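Conserved lipoprotein, putative (Clostridium novyi, PDB 4L1N) is of unknown function but is a putative lipoprotein, probably tethered to the membrane, from a family grouped with the beta-propellers. Local coordinates at residues 68-73 with 120-125; 77-82 with 96-101; 167-172 with 185-190; 180-185 with 198-203. All coordinates share one frame; numbering follows the deposited sequence.

Contact 1: residues 68-73 with 120-125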
# COMPACT_ATOMS: atom_id res chain seq x y z
N LYS A 68 -10.47 -5.50 -4.28
CA LYS A 68 -11.64 -5.71 -3.41
C LYS A 68 -11.50 -4.91 -2.10
O LYS A 68 -10.38 -4.67 -1.63
CB LYS A 68 -11.85 -7.21 -3.11
CG LYS A 68 -12.47 -7.99 -4.28
CD LYS A 68 -12.66 -9.47 -3.95
CE LYS A 68 -13.29 -10.26 -5.07
NZ LYS A 68 -12.32 -10.59 -6.14
N TRP A 69 -12.63 -4.46 -1.54
CA TRP A 69 -12.67 -3.67 -0.31
C TRP A 69 -12.28 -4.50 0.91
O TRP A 69 -13.01 -5.41 1.29
CB TRP A 69 -14.07 -3.09 -0.09
CG TRP A 69 -14.46 -1.94 -0.96
CD1 TRP A 69 -15.38 -1.95 -1.97
CD2 TRP A 69 -14.09 -0.57 -0.78
NE1 TRP A 69 -15.57 -0.68 -2.45
CE2 TRP A 69 -14.79 0.19 -1.74
CE3 TRP A 69 -13.21 0.10 0.10
CZ2 TRP A 69 -14.61 1.57 -1.89
CZ3 TRP A 69 -13.06 1.47 -0.03
CH2 TRP A 69 -13.74 2.19 -1.01
N LYS A 70 -11.12 -4.20 1.51
CA LYS A 70 -10.66 -4.84 2.74
C LYS A 70 -11.16 -4.01 3.89
O LYS A 70 -10.82 -2.83 4.00
CB LYS A 70 -9.12 -4.96 2.77
CG LYS A 70 -8.53 -6.28 2.29
CD LYS A 70 -7.01 -6.14 2.10
CE LYS A 70 -6.37 -7.30 1.40
NZ LYS A 70 -5.28 -6.86 0.50
N ASN A 71 -12.01 -4.60 4.72
CA ASN A 71 -12.59 -3.92 5.87
C ASN A 71 -11.60 -3.82 7.02
O ASN A 71 -10.74 -4.68 7.18
CB ASN A 71 -13.81 -4.68 6.34
CG ASN A 71 -15.11 -4.06 5.96
OD1 ASN A 71 -15.37 -3.74 4.79
ND2 ASN A 71 -15.97 -3.92 6.94
N SER A 72 -11.76 -2.78 7.85
CA SER A 72 -10.97 -2.60 9.07
C SER A 72 -11.38 -3.68 10.08
O SER A 72 -12.48 -4.24 9.96
CB SER A 72 -11.21 -1.20 9.62
OG SER A 72 -10.53 -1.00 10.84
N SER A 73 -10.52 -4.00 11.08
CA SER A 73 -10.87 -5.03 12.07
C SER A 73 -12.17 -4.69 12.84
O SER A 73 -13.00 -5.58 13.01
CB SER A 73 -9.73 -5.27 13.06
OG SER A 73 -9.72 -4.33 14.12
N PRO A 120 0.72 3.06 -4.84
CA PRO A 120 0.42 2.02 -3.84
C PRO A 120 0.23 0.71 -4.62
O PRO A 120 -0.46 0.73 -5.65
CB PRO A 120 -0.89 2.50 -3.19
CG PRO A 120 -1.46 3.44 -4.10
CD PRO A 120 -0.41 3.99 -5.00
N LYS A 121 0.88 -0.39 -4.21
CA LYS A 121 0.78 -1.66 -4.93
C LYS A 121 0.00 -2.72 -4.12
O LYS A 121 -0.71 -3.53 -4.72
CB LYS A 121 2.19 -2.18 -5.29
CG LYS A 121 2.25 -3.47 -6.10
CD LYS A 121 1.57 -3.40 -7.46
CE LYS A 121 2.44 -3.96 -8.54
NZ LYS A 121 2.21 -3.25 -9.82
N TYR A 122 0.17 -2.74 -2.78
CA TYR A 122 -0.50 -3.66 -1.85
C TYR A 122 -0.84 -2.92 -0.57
O TYR A 122 -0.01 -2.16 -0.06
CB TYR A 122 0.34 -4.93 -1.54
CG TYR A 122 -0.33 -5.89 -0.57
CD1 TYR A 122 -0.14 -5.76 0.81
CD2 TYR A 122 -1.15 -6.92 -1.02
CE1 TYR A 122 -0.80 -6.61 1.71
CE2 TYR A 122 -1.81 -7.76 -0.13
CZ TYR A 122 -1.63 -7.61 1.23
OH TYR A 122 -2.29 -8.44 2.12
N ILE A 123 -2.07 -3.12 -0.08
CA ILE A 123 -2.53 -2.50 1.15
C ILE A 123 -3.25 -3.54 2.01
O ILE A 123 -3.93 -4.43 1.49
CB ILE A 123 -3.40 -1.21 0.93
CG1 ILE A 123 -4.82 -1.52 0.38
CG2 ILE A 123 -2.68 -0.11 0.13
CD1 ILE A 123 -5.84 -0.57 0.73
N ASP A 124 -3.09 -3.41 3.33
CA ASP A 124 -3.77 -4.18 4.36
C ASP A 124 -3.76 -3.38 5.64
O ASP A 124 -3.01 -2.40 5.74
CB ASP A 124 -3.20 -5.57 4.56
CG ASP A 124 -4.26 -6.60 4.92
OD1 ASP A 124 -5.35 -6.20 5.41
OD2 ASP A 124 -3.98 -7.82 4.71
N TRP A 125 -4.60 -3.74 6.61
CA TRP A 125 -4.72 -2.95 7.83
C TRP A 125 -3.64 -3.26 8.85
O TRP A 125 -3.27 -4.41 9.04
CB TRP A 125 -6.12 -3.14 8.43
CG TRP A 125 -7.19 -2.53 7.58
CD1 TRP A 125 -7.93 -3.16 6.62
CD2 TRP A 125 -7.62 -1.16 7.59
NE1 TRP A 125 -8.84 -2.28 6.07
CE2 TRP A 125 -8.67 -1.04 6.64
CE3 TRP A 125 -7.24 -0.02 8.33
CZ2 TRP A 125 -9.32 0.18 6.39
CZ3 TRP A 125 -7.90 1.18 8.09
CH2 TRP A 125 -8.90 1.28 7.12
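Trp-125 holds its CG beside its own backbone N and anti to its carbonyl carbon (chi1 -68°), which carries the indole across to the backbone of residues 70-72. Lys-70 reaches back the other way, its chain nearly straight from CB to CE and bent at the last torsion. The indole illustrates how one ring can use edge and face together. At its edge, NE1 donates to Lys-70 O at 2.9 Å, almost perfectly straight (177° at the hydrogen). The acceptor lies in the ring plane, yet the N-H approaches from above the Lys-70 carbonyl plane, 61° out of it, and so not along a lone pair. Over one face sits Ser-72 CA, 3.7 Å from the centroid of the five-membered ring, a CH-pi contact; Ser-72 OG bonds instead to Asn-74.

The ammonium group of Lys-70 meets Ile-123 O head-on, NZ to O 3.0 Å. On the way the lysine chain crosses Asp-124 at roughly a right angle, CD passing 3.7 Å from OD1. NZ stays 4.5 Å from Asp-124 OD2, too far for a salt bridge, though the opposite charges probably still attract. Asp-124 OD1 in turn accepts the backbone N of Trp-125 at 2.8 Å, tying the carboxylate down to its own strand.

Both cross-contact bonds therefore pair a side chain with a backbone carbonyl, and no backbone pairing joins the segments. Strands 70-71 and 118-125 are the outermost of a nine-stranded antiparallel sheet, and their meeting through side chains is consistent with a strongly curved sheet whose two edges approach each other.

Contact 2: residues 77-82 with 96-101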
# COMPACT_ATOMS: atom_id res chain seq x y z
N PHE A 77 -14.16 1.15 9.04
CA PHE A 77 -13.59 1.60 7.78
C PHE A 77 -13.41 0.47 6.78
O PHE A 77 -13.47 -0.71 7.13
CB PHE A 77 -12.23 2.28 8.03
CG PHE A 77 -12.27 3.52 8.88
CD1 PHE A 77 -12.84 4.70 8.39
CD2 PHE A 77 -11.70 3.54 10.14
CE1 PHE A 77 -12.88 5.85 9.18
CE2 PHE A 77 -11.74 4.70 10.93
CZ PHE A 77 -12.33 5.85 10.44
N SER A 78 -13.17 0.85 5.52
CA SER A 78 -12.88 -0.03 4.40
C SER A 78 -11.95 0.70 3.43
O SER A 78 -12.04 1.92 3.30
CB SER A 78 -14.16 -0.48 3.72
OG SER A 78 -13.89 -1.67 2.99
N ALA A 79 -11.04 -0.05 2.80
CA ALA A 79 -10.06 0.50 1.87
C ALA A 79 -9.83 -0.44 0.67
O ALA A 79 -10.12 -1.63 0.76
CB ALA A 79 -8.74 0.74 2.59
N CYS A 80 -9.32 0.13 -0.46
CA CYS A 80 -8.97 -0.55 -1.71
C CYS A 80 -8.03 0.34 -2.53
O CYS A 80 -7.83 1.51 -2.17
CB CYS A 80 -10.21 -0.94 -2.51
SG CYS A 80 -11.06 0.46 -3.31
N ILE A 81 -7.46 -0.20 -3.64
CA ILE A 81 -6.60 0.55 -4.56
C ILE A 81 -7.34 0.68 -5.88
O ILE A 81 -7.52 -0.33 -6.57
CB ILE A 81 -5.18 -0.07 -4.76
CG1 ILE A 81 -4.41 -0.21 -3.45
CG2 ILE A 81 -4.37 0.71 -5.81
CD1 ILE A 81 -3.50 -1.35 -3.44
N GLU A 82 -7.76 1.92 -6.24
CA GLU A 82 -8.46 2.24 -7.48
C GLU A 82 -7.47 2.61 -8.59
O GLU A 82 -6.51 3.34 -8.32
CB GLU A 82 -9.48 3.38 -7.23
CG GLU A 82 -10.05 4.10 -8.46
CD GLU A 82 -10.95 3.35 -9.44
OE1 GLU A 82 -11.09 2.12 -9.30
OE2 GLU A 82 -11.49 4.00 -10.37
N ILE A 96 -5.33 5.14 -3.06
CA ILE A 96 -5.92 4.40 -1.94
C ILE A 96 -7.28 5.05 -1.62
O ILE A 96 -7.33 6.21 -1.21
CB ILE A 96 -5.02 4.30 -0.67
CG1 ILE A 96 -3.64 3.70 -0.98
CG2 ILE A 96 -5.73 3.49 0.43
CD1 ILE A 96 -2.61 4.02 0.08
N TYR A 97 -8.37 4.30 -1.83
CA TYR A 97 -9.74 4.74 -1.57
C TYR A 97 -10.16 4.28 -0.18
O TYR A 97 -10.01 3.10 0.11
CB TYR A 97 -10.67 4.16 -2.65
CG TYR A 97 -10.98 5.08 -3.82
CD1 TYR A 97 -9.99 5.88 -4.38
CD2 TYR A 97 -12.25 5.13 -4.38
CE1 TYR A 97 -10.26 6.72 -5.46
CE2 TYR A 97 -12.53 5.96 -5.46
CZ TYR A 97 -11.53 6.75 -6.00
OH TYR A 97 -11.82 7.60 -7.05
N ILE A 98 -10.60 5.20 0.70
CA ILE A 98 -11.05 4.88 2.07
C ILE A 98 -12.53 5.29 2.23
O ILE A 98 -13.01 6.26 1.63
CB ILE A 98 -10.13 5.46 3.20
CG1 ILE A 98 -8.71 4.92 3.06
CG2 ILE A 98 -10.66 5.11 4.61
CD1 ILE A 98 -7.78 5.91 3.14
N LYS A 99 -13.24 4.50 3.04
CA LYS A 99 -14.67 4.64 3.30
C LYS A 99 -14.95 4.55 4.79
O LYS A 99 -14.56 3.56 5.42
CB LYS A 99 -15.39 3.49 2.56
CG LYS A 99 -16.65 3.86 1.80
CD LYS A 99 -17.03 2.78 0.74
CE LYS A 99 -17.24 1.37 1.27
NZ LYS A 99 -17.58 0.41 0.19
N ASN A 100 -15.62 5.57 5.37
CA ASN A 100 -16.07 5.51 6.76
C ASN A 100 -17.44 4.88 6.69
O ASN A 100 -18.40 5.54 6.28
CB ASN A 100 -16.10 6.89 7.43
CG ASN A 100 -16.42 6.86 8.91
OD1 ASN A 100 -17.31 6.14 9.39
ND2 ASN A 100 -15.72 7.69 9.67
N LEU A 101 -17.52 3.58 6.97
CA LEU A 101 -18.73 2.77 6.85
C LEU A 101 -19.86 3.26 7.74
O LEU A 101 -21.02 3.15 7.34
CB LEU A 101 -18.42 1.29 7.13
CG LEU A 101 -17.52 0.60 6.12
CD1 LEU A 101 -17.02 -0.69 6.66
CD2 LEU A 101 -18.21 0.37 4.81
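Strands 77-82 and 95-100, joined here through residues 77-82 and 96-101, are consecutive antiparallel partners in an up-and-down meander, near one end of the large sheet. Ser-78 with Lys-99 and Cys-80 with Tyr-97 are the hydrogen-bonded pairs. Each exchanges two backbone bonds, for example Ser-78 N to Lys-99 O at 3.0 Å and Tyr-97 N to Cys-80 O at 2.9 Å. Between and beyond them, Phe-77 with Asn-100, Ala-79 with Ile-98 and Ile-81 with Ile-96 form non-hydrogen-bonded pairs, where CA-H groups approach the same carbonyls.

The two faces differ in character. Phe-77, Ala-79, Ile-81, Ile-96 and Ile-98 line the mainly apolar one, with Asn-100 at its end, and Trp-125 and Leu-131 of strands 118-125 and 130-137 pack against it. There the Phe-77 ring has Lys-99 O at its edge, in plane, CD1 lying 3.6 Å from that oxygen. The same ring meets the amide of Asn-100 obliquely, with CE1 3.4 Å from ND2 and the planes 70° apart; Asn-100 OD1 is taken by the backbone N of Glu-103.

On the other face lie Ser-78, Cys-80, Tyr-97 and Lys-99, the last making a cation-pi contact with Trp-69. Cys-80 SG rests 3.8 Å from Tyr-97 CB. Glu-82 runs alongside Tyr-97, its carboxylate held by the backbone N atoms of Thr-64 and Phe-65. Its CB sits over the centre of the phenol ring, 3.9 Å from the centroid, and a CG anti to the backbone N (chi1 165°) lies along the ring as well, 3.9 Å from Tyr-97 CZ.

Contact 3: residues 167-172 with 185-190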
# COMPACT_ATOMS: atom_id res chain seq x y z
N ASN A 167 17.14 -2.50 -4.36
CA ASN A 167 16.09 -2.48 -5.37
C ASN A 167 15.89 -3.84 -6.03
O ASN A 167 14.92 -4.00 -6.77
CB ASN A 167 16.34 -1.36 -6.41
CG ASN A 167 17.67 -1.39 -7.12
OD1 ASN A 167 18.54 -2.27 -6.91
ND2 ASN A 167 17.86 -0.42 -8.01
N LYS A 168 16.77 -4.81 -5.73
CA LYS A 168 16.69 -6.20 -6.17
C LYS A 168 15.90 -7.04 -5.15
O LYS A 168 15.58 -8.19 -5.42
CB LYS A 168 18.10 -6.80 -6.35
CG LYS A 168 18.69 -6.61 -7.75
CD LYS A 168 20.01 -7.39 -7.91
CE LYS A 168 21.21 -6.81 -7.18
NZ LYS A 168 21.65 -5.52 -7.78
N LYS A 169 15.61 -6.47 -3.98
CA LYS A 169 14.88 -7.03 -2.85
C LYS A 169 13.62 -6.17 -2.64
O LYS A 169 13.70 -5.10 -2.03
CB LYS A 169 15.77 -7.05 -1.59
CG LYS A 169 16.70 -8.24 -1.47
CD LYS A 169 18.10 -7.82 -1.03
CE LYS A 169 18.98 -8.97 -0.57
NZ LYS A 169 18.57 -9.46 0.78
N GLN A 170 12.47 -6.63 -3.15
CA GLN A 170 11.22 -5.88 -3.07
C GLN A 170 10.20 -6.50 -2.13
O GLN A 170 9.84 -7.64 -2.35
CB GLN A 170 10.57 -5.83 -4.46
CG GLN A 170 11.40 -5.20 -5.55
CD GLN A 170 10.76 -5.26 -6.91
OE1 GLN A 170 9.61 -5.68 -7.10
NE2 GLN A 170 11.49 -4.80 -7.91
N VAL A 171 9.64 -5.72 -1.18
CA VAL A 171 8.52 -6.18 -0.33
C VAL A 171 7.30 -6.27 -1.26
O VAL A 171 7.00 -5.30 -1.94
CB VAL A 171 8.29 -5.25 0.88
CG1 VAL A 171 7.06 -5.67 1.67
CG2 VAL A 171 9.52 -5.18 1.78
N VAL A 172 6.68 -7.46 -1.38
CA VAL A 172 5.55 -7.67 -2.29
C VAL A 172 4.22 -7.56 -1.53
O VAL A 172 3.25 -7.07 -2.11
CB VAL A 172 5.60 -8.96 -3.18
CG1 VAL A 172 6.69 -8.86 -4.23
CG2 VAL A 172 5.77 -10.23 -2.36
N ILE A 185 9.31 -10.82 0.74
CA ILE A 185 10.28 -10.11 -0.07
C ILE A 185 10.56 -10.95 -1.31
O ILE A 185 10.70 -12.15 -1.19
CB ILE A 185 11.56 -9.82 0.78
CG1 ILE A 185 11.19 -9.08 2.05
CG2 ILE A 185 12.63 -9.05 -0.01
CD1 ILE A 185 11.93 -9.45 3.17
N LEU A 186 10.59 -10.33 -2.48
CA LEU A 186 10.99 -10.97 -3.73
C LEU A 186 12.45 -10.54 -4.02
O LEU A 186 12.74 -9.35 -4.24
CB LEU A 186 10.03 -10.60 -4.88
CG LEU A 186 10.45 -11.01 -6.31
CD1 LEU A 186 10.13 -12.46 -6.59
CD2 LEU A 186 9.80 -10.09 -7.36
N VAL A 187 13.38 -11.51 -3.93
CA VAL A 187 14.80 -11.26 -4.17
C VAL A 187 15.21 -11.69 -5.58
O VAL A 187 15.03 -12.84 -5.93
CB VAL A 187 15.69 -11.93 -3.14
CG1 VAL A 187 17.11 -11.39 -3.23
CG2 VAL A 187 15.13 -11.76 -1.73
N TYR A 188 15.77 -10.76 -6.38
CA TYR A 188 16.35 -11.03 -7.68
C TYR A 188 17.83 -11.31 -7.45
O TYR A 188 18.44 -10.66 -6.60
CB TYR A 188 16.11 -9.85 -8.62
CG TYR A 188 14.69 -9.72 -9.14
CD1 TYR A 188 14.22 -10.56 -10.16
CD2 TYR A 188 13.86 -8.70 -8.70
CE1 TYR A 188 12.95 -10.39 -10.70
CE2 TYR A 188 12.57 -8.54 -9.22
CZ TYR A 188 12.12 -9.39 -10.22
OH TYR A 188 10.85 -9.20 -10.73
N GLU A 189 18.39 -12.32 -8.12
CA GLU A 189 19.77 -12.73 -7.92
C GLU A 189 20.78 -11.72 -8.46
O GLU A 189 21.83 -11.54 -7.86
CB GLU A 189 20.03 -14.12 -8.52
CG GLU A 189 19.22 -15.27 -7.92
CD GLU A 189 19.06 -15.42 -6.41
OE1 GLU A 189 20.08 -15.34 -5.68
OE2 GLU A 189 17.92 -15.66 -5.96
N ASP A 190 20.46 -11.08 -9.59
CA ASP A 190 21.34 -10.11 -10.24
C ASP A 190 20.55 -9.09 -11.06
O ASP A 190 19.31 -9.12 -11.07
CB ASP A 190 22.38 -10.83 -11.12
CG ASP A 190 21.82 -11.67 -12.24
OD1 ASP A 190 20.65 -11.48 -12.59
OD2 ASP A 190 22.55 -12.52 -12.76
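Ile-185 starts the pairing by splitting its branches between two residues of the opposite strand: CG2 touches Lys-169 CB at 4.0 Å, while CG1 faces Val-171 CG2 at 4.3 Å. Its CG2 lies anti to the backbone N (chi1 -55° for CG1), the position that brings this methyl over the Lys-169 to Gln-170 backbone. Leu-186 follows on the other face. Its N donates to Gln-170 O at 2.8 Å, and its O accepts the N of Gln-170 in return, making this an antiparallel hydrogen-bonded pair. Leu-186 CB packs against Val-172 CG1 at 3.8 Å, the two side chains crossing at a slant.

These bonds belong to the beta hairpin of strands 169-177 and 180-188, two of the three strands of the smaller antiparallel sheet, and the segments cover the end of it far from the turn. Val-187 returns to the face of Ile-185. It lies side by side with Lys-169, its CG1 3.6 Å from Lys-169 CG, so the aliphatic part of a charged residue serves as apolar cover.

Tyr-188 N closes the pairing with a bond to Lys-168 O at 2.8 Å, nearly straight at 172°, and that carbonyl oxygen also sits near the plane of the phenol ring, at its edge. Gln-170 NE2 approaches the same ring at its edge, 4.1 Å from CE2, with amide and ring planes 70° apart. The amide is fixed by Gly-145 N at OE1 and by Val-142 O at NE2. Beyond the strand, Lys-168 CD packs against the backbone of Asp-190, 3.6 Å from its C, while Lys-168 NZ continues to a salt bridge with Asp-191.

Contact 4: residues 180-185 with 198-203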
# COMPACT_ATOMS: atom_id res chain seq x y z
N LYS A 180 3.24 -8.79 15.51
CA LYS A 180 4.13 -9.35 14.47
C LYS A 180 3.61 -9.15 13.05
O LYS A 180 2.42 -9.35 12.79
CB LYS A 180 4.32 -10.87 14.66
CG LYS A 180 4.74 -11.33 16.05
CD LYS A 180 6.25 -11.46 16.20
CE LYS A 180 6.65 -11.54 17.66
NZ LYS A 180 6.40 -12.89 18.24
N ILE A 181 4.53 -8.88 12.11
CA ILE A 181 4.21 -8.76 10.68
C ILE A 181 5.10 -9.71 9.91
O ILE A 181 6.30 -9.67 10.09
CB ILE A 181 4.33 -7.29 10.14
CG1 ILE A 181 3.56 -6.26 11.01
CG2 ILE A 181 3.90 -7.21 8.68
CD1 ILE A 181 3.87 -4.83 10.73
N ASP A 182 4.50 -10.58 9.08
CA ASP A 182 5.19 -11.47 8.14
C ASP A 182 5.36 -10.69 6.83
O ASP A 182 4.36 -10.35 6.20
CB ASP A 182 4.37 -12.76 7.92
CG ASP A 182 4.53 -13.89 8.90
OD1 ASP A 182 5.24 -13.71 9.90
OD2 ASP A 182 3.95 -14.96 8.66
N VAL A 183 6.59 -10.36 6.46
CA VAL A 183 6.88 -9.54 5.28
C VAL A 183 7.40 -10.42 4.13
O VAL A 183 8.43 -11.10 4.33
CB VAL A 183 7.88 -8.41 5.66
CG1 VAL A 183 8.27 -7.56 4.48
CG2 VAL A 183 7.35 -7.54 6.79
N GLN A 184 6.71 -10.43 2.94
CA GLN A 184 7.24 -11.19 1.82
C GLN A 184 8.10 -10.33 0.99
O GLN A 184 7.68 -9.26 0.55
CB GLN A 184 6.19 -11.85 0.94
CG GLN A 184 5.60 -13.07 1.56
CD GLN A 184 6.41 -14.30 1.35
OE1 GLN A 184 6.71 -14.99 2.30
NE2 GLN A 184 6.72 -14.63 0.13
N ILE A 185 9.31 -10.82 0.74
CA ILE A 185 10.28 -10.11 -0.07
C ILE A 185 10.56 -10.95 -1.31
O ILE A 185 10.70 -12.15 -1.19
CB ILE A 185 11.56 -9.82 0.78
CG1 ILE A 185 11.19 -9.08 2.05
CG2 ILE A 185 12.63 -9.05 -0.01
CD1 ILE A 185 11.93 -9.45 3.17
N GLU A 198 11.81 -15.98 -3.11
CA GLU A 198 11.01 -15.27 -2.13
C GLU A 198 11.51 -15.56 -0.71
O GLU A 198 12.11 -16.60 -0.45
CB GLU A 198 9.54 -15.66 -2.27
CG GLU A 198 8.91 -15.05 -3.51
CD GLU A 198 7.40 -15.02 -3.61
OE1 GLU A 198 6.72 -15.24 -2.58
OE2 GLU A 198 6.89 -14.77 -4.72
N GLU A 199 11.29 -14.61 0.21
CA GLU A 199 11.63 -14.71 1.64
C GLU A 199 10.43 -14.32 2.49
O GLU A 199 9.61 -13.54 2.04
CB GLU A 199 12.82 -13.79 2.00
CG GLU A 199 14.12 -14.21 1.34
CD GLU A 199 15.36 -13.39 1.64
OE1 GLU A 199 15.22 -12.23 2.10
OE2 GLU A 199 16.47 -13.88 1.32
N THR A 200 10.34 -14.85 3.72
CA THR A 200 9.36 -14.43 4.73
C THR A 200 10.13 -13.93 5.93
O THR A 200 10.93 -14.68 6.49
CB THR A 200 8.38 -15.53 5.14
OG1 THR A 200 7.90 -16.24 4.00
CG2 THR A 200 7.24 -14.98 5.92
N LYS A 201 9.92 -12.67 6.33
CA LYS A 201 10.60 -12.09 7.48
C LYS A 201 9.57 -11.63 8.44
O LYS A 201 8.69 -10.86 8.06
CB LYS A 201 11.53 -10.91 7.09
CG LYS A 201 12.58 -11.18 5.99
CD LYS A 201 13.57 -12.26 6.35
CE LYS A 201 14.99 -11.81 6.21
NZ LYS A 201 15.82 -12.89 5.60
N THR A 202 9.66 -12.09 9.67
CA THR A 202 8.74 -11.69 10.72
C THR A 202 9.41 -10.56 11.46
O THR A 202 10.54 -10.72 11.92
CB THR A 202 8.36 -12.92 11.57
OG1 THR A 202 7.69 -13.83 10.70
CG2 THR A 202 7.43 -12.61 12.72
N ILE A 203 8.75 -9.40 11.51
CA ILE A 203 9.22 -8.21 12.22
C ILE A 203 8.33 -7.99 13.46
O ILE A 203 7.16 -8.35 13.45
CB ILE A 203 9.30 -6.93 11.32
CG1 ILE A 203 7.96 -6.59 10.63
CG2 ILE A 203 10.45 -7.04 10.30
CD1 ILE A 203 7.88 -5.24 10.00
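Asp-182 and Thr-202 lie side by side and point the same way, which lets Thr-202 OG1 donate to Asp-182 OD1 at 2.6 Å. The hydroxyl comes from above the carboxylate plane, 38° out of it. Next along this face, Gln-184 slants across Thr-200; the bond modelled from Thr-200 OG1 to Gln-184 OE1 is too short to be more than doubtful.

The opposite face mixes branched aliphatic side chains with the charged pair Lys-201 and Glu-199. Ile-203 carries CG1 between its backbone N and carbonyl carbon (chi1 56°), which swings that branch over strand 180-188. There CG1 meets Ile-181 CB at 3.7 Å and its terminal CD1 reaches Val-183 CG2 at 4.0 Å, both at a slant. Ile-185 and Lys-201 cross at about a right angle, CD1 against CG. Lys-201 NZ makes a long ion pair with Glu-199 OE1 (3.6 Å), whose OE2 is hydrogen-bonded to His-197 NE2. Tyr-162, from a loop, covers Ile-185 and Ile-203.

Six backbone bonds, two for each of the pairs Ile-181 with Ile-203, Val-183 with Lys-201 and Ile-185 with Glu-199, hold the strands in register. Strands 180-188 and 196-204 form a beta hairpin, with 196-204 outermost in the three-stranded antiparallel sheet.

Two pairs of contacts divide the fold. Contacts 1 and 2 belong to the large sheet: contact 2 is nested within the loop closed by contact 1, and Lys-70 N reaches Ala-79 O at 2.9 Å between them. Contacts 3 and 4 share strand 180-188, and with it Ile-185, in the small sheet. Three of the four rest on backbone pairing; contact 1 instead joins sheet edges by side chain to carbonyl. Contact 2 is the more buried of the first two, with no touching residue fully exposed, whereas contact 4, on an outermost strand, is rich in exposed threonines and charges. Between the sheets, contacts 1 and 3 touch where Tyr-122 CB packs on Val-172 O.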